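Local coordinates for protein cysteine protease (Xylella fastidiosa, PDB 3OIS) that probably acts as a papain-family cysteine peptidase and binds uridine diphosphate, at residues 51-54 with 55-59. Residues are numbered along the deposited sequence; the frame is centred on the assembly and turned at random. Where two conformers were deposited one is given.
Sequences KSVI and AALPP
The C-terminal end of the short surface helix 51-55 is built here, where the chain leaves its last turn and runs on through Leu57 and two prolines to strand 60-62 of the papain-like fold. Ala55 N donates to Lys51 O at 3.0 Å with an N-H...O angle of 153°, the i to i+4 spacing that identifies an alpha-helical turn. One residue later the spacing shortens: Ala56 N bonds to Val53 O, an i to i+3 link, also at 3.0 Å, and the donor sits above the carbonyl plane, 62° out of it. Such tightening fits the backbone at Ala56, whose phi and psi have left the helical region. Leu57 N in turn finds its acceptor in a water, 2.8 Å from the water oxygen, and the same water donates to Ile54 O, bridging the i to i+3 gap with a solvent molecule. With chi1 at -60°, Leu57 CG stands anti to its own carbonyl carbon and beside N, which places CG and both methyls close to the carbonyl oxygens of Val53 and Ile54. Both Val53 and Ile54 rest on Ala196 of helix 191-199, while Leu57 touches Asp192, so one neighbouring helix lies against both the turn and its exit. Beyond it, Pro58 O accepts a hydrogen bond from Tyr244 OH. The apolar contact between Val53 CG1 and Leu57 CD2 is loose at 4.3 Å. Leu57 CD2 lies closer to Val53 O, at 3.4 Å. Leu57 CG is 3.5 Å from Ile54 O.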
ATOM      1  N   LYS A  51      16.277  19.518  -7.419  1.00 25.09           N
ATOM      2  CA  LYS A  51      17.408  19.756  -6.521  0.50 24.78           C
ATOM      3  C   LYS A  51      17.131  20.871  -5.522  1.00 24.71           C
ATOM      4  O   LYS A  51      17.664  20.829  -4.387  1.00 24.71           O
ATOM      5  CB  LYS A  51      18.727  20.016  -7.258  0.50 25.06           C
ATOM      6  CG  LYS A  51      19.566  18.745  -7.443  0.50 23.68           C
ATOM      7  CD  LYS A  51      20.746  19.026  -8.325  0.50 21.75           C
ATOM      8  CE  LYS A  51      21.122  17.784  -9.167  0.50 25.30           C
ATOM      9  NZ  LYS A  51      20.296  17.579 -10.423  0.50 24.40           N
ATOM     10  N   SER A  52      16.311  21.851  -5.896  1.00 24.67           N
ATOM     11  CA  SER A  52      16.007  22.945  -4.946  1.00 24.62           C
ATOM     12  C   SER A  52      15.221  22.508  -3.722  1.00 22.60           C
ATOM     13  O   SER A  52      15.371  23.084  -2.623  1.00 22.11           O
ATOM     14  CB  SER A  52      15.323  24.170  -5.621  1.00 24.71           C
ATOM     15  OG  SER A  52      14.168  23.816  -6.374  1.00 27.99           O
ATOM     16  N   VAL A  53      14.413  21.476  -3.930  1.00 22.67           N
ATOM     17  CA  VAL A  53      13.575  20.920  -2.874  1.00 21.44           C
ATOM     18  C   VAL A  53      14.437  20.118  -1.922  1.00 21.54           C
ATOM     19  O   VAL A  53      14.398  20.329  -0.703  1.00 20.99           O
ATOM     20  CB  VAL A  53      12.500  20.043  -3.517  1.00 20.76           C
ATOM     21  CG1 VAL A  53      11.710  19.324  -2.443  1.00 20.97           C
ATOM     22  CG2 VAL A  53      11.603  20.880  -4.340  1.00 22.31           C
ATOM     23  N   ILE A  54      15.272  19.255  -2.485  1.00 21.20           N
ATOM     24  CA  ILE A  54      16.229  18.464  -1.663  1.00 23.97           C
ATOM     25  C   ILE A  54      17.148  19.329  -0.817  1.00 24.33           C
ATOM     26  O   ILE A  54      17.469  19.020   0.369  1.00 24.03           O
ATOM     27  CB  ILE A  54      17.045  17.476  -2.547  1.00 24.45           C
ATOM     28  CG1 ILE A  54      16.158  16.313  -3.033  1.00 27.28           C
ATOM     29  CG2 ILE A  54      18.313  16.885  -1.777  1.00 27.08           C
ATOM     30  CD1 ILE A  54      16.822  15.606  -4.290  1.00 33.39           C
ATOM     31  N   ALA A  55      17.582  20.428  -1.415  1.00 24.16           N
ATOM     32  CA  ALA A  55      18.479  21.349  -0.694  1.00 26.35           C
ATOM     33  C   ALA A  55      17.830  22.037   0.481  1.00 26.64           C
ATOM     34  O   ALA A  55      18.554  22.482   1.381  1.00 30.30           O
ATOM     35  CB  ALA A  55      19.063  22.422  -1.651  1.00 26.28           C
ATOM     36  N   ALA A  56      16.495  22.132   0.457  1.00 24.81           N
ATOM     37  CA  ALA A  56      15.752  22.904   1.426  1.00 25.18           C
ATOM     38  C   ALA A  56      14.537  22.161   1.985  1.00 23.85           C
ATOM     39  O   ALA A  56      13.407  22.640   1.914  1.00 24.46           O
ATOM     40  CB  ALA A  56      15.311  24.262   0.814  1.00 25.43           C
ATOM     41  N   LEU A  57      14.793  20.990   2.567  1.00 22.01           N
ATOM     42  CA  LEU A  57      13.706  20.181   3.146  1.00 20.91           C
ATOM     43  C   LEU A  57      13.232  20.723   4.471  1.00 19.89           C
ATOM     44  O   LEU A  57      14.042  21.080   5.338  1.00 21.77           O
ATOM     45  CB  LEU A  57      14.176  18.708   3.344  1.00 20.36           C
ATOM     46  CG  LEU A  57      14.590  18.009   2.079  1.00 21.93           C
ATOM     47  CD1 LEU A  57      15.414  16.724   2.325  1.00 19.52           C
ATOM     48  CD2 LEU A  57      13.331  17.727   1.248  1.00 18.31           C
ATOM     49  N   PRO A  58      11.907  20.788   4.658  1.00 20.48           N
ATOM     50  CA  PRO A  58      11.384  21.222   5.943  1.00 20.11           C
ATOM     51  C   PRO A  58      11.623  20.169   7.011  1.00 19.74           C
ATOM     52  O   PRO A  58      11.895  18.970   6.685  1.00 18.97           O
ATOM     53  CB  PRO A  58       9.902  21.376   5.678  1.00 19.95           C
ATOM     54  CG  PRO A  58       9.626  20.340   4.666  1.00 20.78           C
ATOM     55  CD  PRO A  58      10.848  20.332   3.755  1.00 20.33           C
ATOM     56  N   PRO A  59      11.562  20.586   8.295  1.00 19.74           N
ATOM     57  CA  PRO A  59      11.760  19.603   9.338  1.00 20.30           C
ATOM     58  C   PRO A  59      10.612  18.603   9.496  1.00 20.00           C
ATOM     59  O   PRO A  59      10.834  17.569  10.129  1.00 19.56           O
ATOM     60  CB  PRO A  59      11.941  20.457  10.596  1.00 20.91           C
ATOM     61  CG  PRO A  59      11.157  21.691  10.295  1.00 21.27           C
ATOM     62  CD  PRO A  59      11.335  21.947   8.838  1.00 21.10           C
TER
HETATM   63  O   HOH W   1      17.344  19.928   2.868  1.00 29.45           O